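Local coordinates for Phthiocerol/phenolphthiocerol synthesis polyketide synthase type I PpsC (Mycobacterium tuberculosis, PDB 5NJI), which probably dehydrates beta-hydroxyacyl intermediates to enoyl products, through its dehydratase domain, during assembly of the phthiocerol lipids of the mycobacterial envelope, at residues 62-67 against 184-189. The protein carries 1 engineered substitution. Sequence-based numbering, arbitrary orientation.
Sequences IDDLVV and GQQHGP. With 8Z2 (~{S}-[2-[3-[[(2~{R})-4-[[[(2~{R},3~{S},4~{R},5~{R})-5-(6-aminopurin-9-yl)-4-oxidanyl-3-phosphonooxy-oxolan-2-yl]methoxy-oxidanyl-phosphoryl]oxy-oxidanyl-phosphoryl]oxy-3,3-dimethyl-2-oxidanyl-butanoyl]amino]propanoylamino]ethyl] (~{E})-dodec-2-enethioate), chain B.
Ile62 and Gln185 face each other as a non-hydrogen-bonded antiparallel pair, their side chains running side by side toward the bound dodecenoyl-CoA. This is the tightly packed part of the contact: both residues are buried, and Ile62 CD1 lies 3.9 Å from Gln185 OE1. Ile62 CD1 touches the thioester S of the ligand at 3.7 Å, while Gln185 OE1 lies 3.3 Å from the acyl carbon CA2. With CG anti to the backbone N (chi1 -175°) and a bend at chi2, the Gln185 amide lies along the start of the acyl chain. Gln185 NE2 has a weak hydrogen bond to Val262 O, but OE1 is buried without a polar partner. An aliphatic side chain suits the buried place of Ile62, against Leu261 and the thioester.

On the outer side, polar groups bind the type I' turn from Ile62 to Leu65. Asp63 N donates to Gly184 O at 2.9 Å. Gln186 reaches out to the turn with a chain extended beyond CG: OE1 accepts from Asp64 N at 2.9 Å, and NE2 gives a weak bond of 3.3 Å to Asp64 OD1, the amide and carboxylate planes 76° apart. Both aspartates are exposed, as suits charged residues at a turn. Gly184, just beyond helix 173-182, closes it with a Schellman motif; its positive phi (93°) suits glycine.

Strands 60-62 and 65-66 form a two-residue beta-hairpin, which strand 185-187 extends beside 60-62 into a small three-stranded antiparallel sheet, whose Ile62 and Gln185 line the acyl-binding pocket of this polyketide synthase dehydratase domain.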
ATOM      1  N   ILE A  62      -7.481  10.857  -7.223  1.00 21.37           N
ATOM      2  CA  ILE A  62      -7.651  10.274  -8.547  1.00 23.19           C
ATOM      3  C   ILE A  62      -8.782  11.027  -9.235  1.00 22.82           C
ATOM      4  O   ILE A  62      -9.897  11.091  -8.707  1.00 23.94           O
ATOM      5  CB  ILE A  62      -7.957   8.770  -8.492  1.00 24.62           C
ATOM      6  CG1 ILE A  62      -6.802   8.018  -7.827  1.00 26.39           C
ATOM      7  CG2 ILE A  62      -8.216   8.236  -9.908  1.00 26.24           C
ATOM      8  CD1 ILE A  62      -6.952   6.527  -7.819  1.00 30.37           C
ATOM      9  N   ASP A  63      -8.492  11.636 -10.380  1.00 26.53           N
ATOM     10  CA  ASP A  63      -9.519  12.372 -11.123  1.00 33.59           C
ATOM     11  C   ASP A  63     -10.228  13.378 -10.213  1.00 27.07           C
ATOM     12  O   ASP A  63     -11.462  13.465 -10.182  1.00 28.30           O
ATOM     13  CB  ASP A  63     -10.533  11.410 -11.755  1.00 34.39           C
ATOM     14  CG  ASP A  63      -9.942  10.574 -12.879  1.00 41.66           C
ATOM     15  OD1 ASP A  63      -8.875  10.942 -13.409  1.00 40.92           O
ATOM     16  OD2 ASP A  63     -10.566   9.550 -13.242  1.00 39.05           O
ATOM     17  N   ASP A  64      -9.419  14.128  -9.459  1.00 23.66           N
ATOM     18  CA  ASP A  64      -9.840  15.199  -8.551  1.00 21.42           C
ATOM     19  C   ASP A  64     -10.498  14.718  -7.260  1.00 19.26           C
ATOM     20  O   ASP A  64     -10.736  15.534  -6.363  1.00 21.93           O
ATOM     21  CB  ASP A  64     -10.804  16.170  -9.246  1.00 31.55           C
ATOM     22  CG  ASP A  64     -10.132  16.985 -10.328  1.00 50.51           C
ATOM     23  OD1 ASP A  64      -8.952  17.360 -10.142  1.00 47.17           O
ATOM     24  OD2 ASP A  64     -10.790  17.249 -11.358  1.00 51.98           O
ATOM     25  N   LEU A  65     -10.775  13.426  -7.128  1.00 18.48           N
ATOM     26  CA  LEU A  65     -11.442  12.907  -5.932  1.00 18.25           C
ATOM     27  C   LEU A  65     -10.437  12.264  -4.984  1.00 19.60           C
ATOM     28  O   LEU A  65      -9.553  11.520  -5.418  1.00 18.43           O
ATOM     29  CB  LEU A  65     -12.516  11.871  -6.285  1.00 18.79           C
ATOM     30  CG  LEU A  65     -13.592  12.291  -7.279  1.00 22.03           C
ATOM     31  CD1 LEU A  65     -14.598  11.161  -7.411  1.00 24.72           C
ATOM     32  CD2 LEU A  65     -14.264  13.568  -6.845  1.00 22.14           C
ATOM     33  N   VAL A  66     -10.610  12.527  -3.688  1.00 17.14           N
ATOM     34  CA  VAL A  66      -9.804  11.877  -2.655  1.00 14.50           C
ATOM     35  C   VAL A  66     -10.219  10.417  -2.567  1.00 17.45           C
ATOM     36  O   VAL A  66     -11.388  10.104  -2.340  1.00 16.74           O
ATOM     37  CB  VAL A  66      -9.981  12.572  -1.300  1.00 15.10           C
ATOM     38  CG1 VAL A  66      -9.200  11.839  -0.193  1.00 16.14           C
ATOM     39  CG2 VAL A  66      -9.546  14.038  -1.377  1.00 18.00           C
ATOM     40  N   VAL A  67      -9.261   9.517  -2.743  1.00 14.31           N
ATOM     41  CA  VAL A  67      -9.517   8.091  -2.794  1.00 14.93           C
ATOM     42  C   VAL A  67      -8.566   7.435  -1.808  1.00 18.71           C
ATOM     43  O   VAL A  67      -7.424   7.867  -1.654  1.00 16.49           O
ATOM     44  CB  VAL A  67      -9.298   7.554  -4.221  1.00 17.61           C
ATOM     45  CG1 VAL A  67      -9.207   6.035  -4.247  1.00 27.47           C
ATOM     46  CG2 VAL A  67     -10.419   8.035  -5.115  1.00 19.85           C
ATOM     47  N   GLY A 184      -4.305  10.903 -14.414  1.00 32.82           N
ATOM     48  CA  GLY A 184      -5.342  11.115 -13.411  1.00 34.86           C
ATOM     49  C   GLY A 184      -4.948  10.757 -11.989  1.00 30.87           C
ATOM     50  O   GLY A 184      -5.784  10.847 -11.085  1.00 31.43           O
ATOM     51  N   GLN A 185      -3.711  10.353 -11.777  1.00 23.41           N
ATOM     52  CA  GLN A 185      -3.178   9.937 -10.482  1.00 22.82           C
ATOM     53  C   GLN A 185      -2.438  11.144  -9.920  1.00 28.16           C
ATOM     54  O   GLN A 185      -1.342  11.473 -10.380  1.00 24.68           O
ATOM     55  CB  GLN A 185      -2.244   8.754 -10.688  1.00 30.81           C
ATOM     56  CG  GLN A 185      -1.704   8.119  -9.457  1.00 36.26           C
ATOM     57  CD  GLN A 185      -2.322   6.776  -9.261  1.00 58.61           C
ATOM     58  OE1 GLN A 185      -3.094   6.585  -8.331  1.00 67.34           O
ATOM     59  NE2 GLN A 185      -2.028   5.838 -10.169  1.00 52.57           N
ATOM     60  N   GLN A 186      -3.028  11.801  -8.930  1.00 22.70           N
ATOM     61  CA  GLN A 186      -2.577  13.108  -8.461  1.00 23.71           C
ATOM     62  C   GLN A 186      -2.053  12.988  -7.023  1.00 24.97           C
ATOM     63  O   GLN A 186      -2.773  13.218  -6.047  1.00 25.99           O
ATOM     64  CB  GLN A 186      -3.719  14.124  -8.561  1.00 31.29           C
ATOM     65  CG  GLN A 186      -4.273  14.298  -9.987  1.00 35.34           C
ATOM     66  CD  GLN A 186      -5.724  14.766  -9.999  1.00 46.95           C
ATOM     67  OE1 GLN A 186      -6.632  13.985 -10.262  1.00 43.38           O
ATOM     68  NE2 GLN A 186      -5.942  16.044  -9.710  1.00 48.26           N
ATOM     69  N   HIS A 187      -0.784  12.645  -6.898  1.00 20.26           N
ATOM     70  CA  HIS A 187      -0.141  12.558  -5.594  1.00 18.47           C
ATOM     71  C   HIS A 187       0.210  13.953  -5.090  1.00 21.19           C
ATOM     72  O   HIS A 187       0.985  14.671  -5.734  1.00 26.21           O
ATOM     73  CB  HIS A 187       1.144  11.736  -5.674  1.00 17.79           C
ATOM     74  CG  HIS A 187       0.950  10.277  -5.959  1.00 21.38           C
ATOM     75  ND1 HIS A 187       1.124   9.733  -7.212  1.00 22.91           N
ATOM     76  CD2 HIS A 187       0.661   9.240  -5.137  1.00 21.67           C
ATOM     77  CE1 HIS A 187       0.931   8.427  -7.155  1.00 25.16           C
ATOM     78  NE2 HIS A 187       0.662   8.101  -5.903  1.00 21.79           N
ATOM     79  N   GLY A 188      -0.307  14.320  -3.923  1.00 19.46           N
ATOM     80  CA  GLY A 188       0.088  15.552  -3.286  1.00 17.24           C
ATOM     81  C   GLY A 188       1.412  15.414  -2.557  1.00 15.73           C
ATOM     82  O   GLY A 188       2.071  14.374  -2.586  1.00 16.90           O
ATOM     83  N   PRO A 189       1.816  16.487  -1.867  1.00 18.63           N
ATOM     84  CA  PRO A 189       3.185  16.521  -1.315  1.00 20.12           C
ATOM     85  C   PRO A 189       3.521  15.373  -0.376  1.00 19.78           C
ATOM     86  O   PRO A 189       4.663  14.895  -0.360  1.00 18.53           O
ATOM     87  CB  PRO A 189       3.219  17.873  -0.592  1.00 23.92           C
ATOM     88  CG  PRO A 189       2.251  18.720  -1.353  1.00 27.97           C
ATOM     89  CD  PRO A 189       1.149  17.801  -1.779  1.00 26.54           C
TER
HETATM   90  C2  8Z2 B1301     -14.232 -11.765  -5.031  0.50 53.43           C
HETATM   91  C4  8Z2 B1301     -15.053 -10.379  -6.731  0.50 57.37           C
HETATM   92  C5  8Z2 B1301     -16.276 -10.593  -6.306  0.50 57.94           C
HETATM   93  C6  8Z2 B1301     -16.509 -11.382  -5.288  0.50 57.29           C
HETATM   94  C8  8Z2 B1301     -16.440  -9.304  -7.974  0.50 58.45           C
HETATM   95  C10 8Z2 B1301       1.937   2.768 -12.986  0.50 35.01           C
HETATM   96  C11 8Z2 B1301       2.428   1.855 -14.035  0.50 36.48           C
HETATM   97  C12 8Z2 B1301       1.786   2.164 -15.333  0.50 36.53           C
HETATM   98  N9  8Z2 B1301     -15.152  -9.528  -7.731  0.50 58.52           N
HETATM   99  N7  8Z2 B1301     -17.108  -9.914  -7.053  0.50 59.24           N
HETATM  100  N3  8Z2 B1301     -14.007 -10.955  -6.110  0.50 55.89           N
HETATM  101  N1  8Z2 B1301     -15.519 -11.988  -4.632  0.50 54.03           N
HETATM  102  N6  8Z2 B1301     -17.777 -11.503  -4.982  0.50 57.77           N
HETATM  103  C1' 8Z2 B1301     -13.627  -9.332  -8.187  0.50 53.96           C
HETATM  104  C2' 8Z2 B1301     -13.477 -10.545  -9.024  0.50 49.35           C
HETATM  105  O2' 8Z2 B1301     -12.229 -10.980  -8.502  0.50 53.59           O
HETATM  106  C3' 8Z2 B1301     -13.546  -9.940 -10.520  0.50 46.77           C
HETATM  107  O3' 8Z2 B1301     -13.910 -11.013 -11.437  0.50 52.85           O
HETATM  108  C4' 8Z2 B1301     -12.177  -9.008 -10.298  0.50 46.71           C
HETATM  109  O4' 8Z2 B1301     -12.621  -8.380  -9.007  0.50 53.99           O
HETATM  110  C5' 8Z2 B1301     -11.685  -7.871 -11.180  0.50 40.71           C
HETATM  111  O5' 8Z2 B1301     -12.529  -6.789 -11.306  0.50 48.08           O
HETATM  112  P1  8Z2 B1301     -13.925  -6.797 -11.792  0.50 62.31           P
HETATM  113  O11 8Z2 B1301     -14.583  -7.019 -10.510  0.50 61.73           O
HETATM  114  O12 8Z2 B1301     -14.367  -7.957 -12.608  0.50 61.97           O
HETATM  115  O6  8Z2 B1301     -14.408  -5.333 -12.522  0.50 64.22           O
HETATM  116  P2  8Z2 B1301     -15.383  -4.316 -11.733  0.50 69.04           P
HETATM  117  O21 8Z2 B1301     -16.106  -4.979 -10.486  0.50 67.93           O
HETATM  118  O22 8Z2 B1301     -16.411  -3.528 -12.280  0.50 71.64           O
HETATM  119  O7  8Z2 B1301     -14.152  -3.329 -11.308  0.50 61.85           O
HETATM  120  CPA 8Z2 B1301     -12.798  -3.307 -11.791  0.50 44.02           C
HETATM  121  CPB 8Z2 B1301     -12.145  -2.145 -10.995  0.50 34.59           C
HETATM  122  CP8 8Z2 B1301     -12.344  -2.466  -9.503  0.50 29.44           C
HETATM  123  CP7 8Z2 B1301     -10.687  -1.999 -11.292  0.50 32.29           C
HETATM  124  CP9 8Z2 B1301     -12.865  -0.851 -11.356  0.50 31.88           C
HETATM  125  OP3 8Z2 B1301     -11.710  -3.665  -9.290  0.50 30.04           O
HETATM  126  CP6 8Z2 B1301     -11.785  -1.397  -8.528  0.50 25.44           C
HETATM  127  OP2 8Z2 B1301     -12.228  -0.307  -8.572  0.50 27.17           O
HETATM  128  NP2 8Z2 B1301     -10.972  -1.803  -7.564  0.50 22.38           N
HETATM  129  CP5 8Z2 B1301     -10.403  -0.978  -6.521  0.50 20.72           C
HETATM  130  CP4 8Z2 B1301      -9.040  -0.474  -6.955  0.50 16.42           C
HETATM  131  CP3 8Z2 B1301      -8.474   0.412  -5.822  0.50 18.20           C
HETATM  132  OP1 8Z2 B1301      -9.207   0.933  -5.053  0.50 20.92           O
HETATM  133  NP1 8Z2 B1301      -7.175   0.576  -5.758  0.50 17.99           N
HETATM  134  CP2 8Z2 B1301      -6.544   1.338  -4.724  0.50 17.62           C
HETATM  135  CP1 8Z2 B1301      -6.677   2.801  -4.952  0.50 17.99           C
HETATM  136  S   8Z2 B1301      -5.738   3.327  -6.419  0.50 22.64           S
HETATM  137  P3  8Z2 B1301     -15.486 -11.731 -11.121  0.50 59.87           P
HETATM  138  O31 8Z2 B1301     -16.417 -10.356 -10.810  0.50 63.10           O
HETATM  139  O32 8Z2 B1301     -15.665 -12.436  -9.919  0.50 51.46           O
HETATM  140  O33 8Z2 B1301     -16.178 -12.494 -12.163  0.50 73.25           O
HETATM  141  CA1 8Z2 B1301      -4.293   3.252  -5.911  0.50 23.87           C
HETATM  142  CA2 8Z2 B1301      -3.255   3.680  -6.881  0.50 23.11           C
HETATM  143  OA1 8Z2 B1301      -3.894   2.907  -4.845  0.50 21.70           O
HETATM  144  CA3 8Z2 B1301      -1.842   3.578  -6.461  0.50 25.56           C
HETATM  145  CA4 8Z2 B1301      -0.817   3.961  -7.447  0.50 34.37           C
HETATM  146  CA5 8Z2 B1301       0.582   3.588  -7.027  0.50 36.34           C
HETATM  147  CA6 8Z2 B1301       1.572   3.957  -8.121  0.50 40.39           C
HETATM  148  CA7 8Z2 B1301       1.535   2.939  -9.283  0.50 41.97           C
HETATM  149  CA8 8Z2 B1301       2.132   3.487 -10.564  0.50 41.15           C
HETATM  150  CA9 8Z2 B1301       2.444   2.412 -11.640  0.50 38.89           C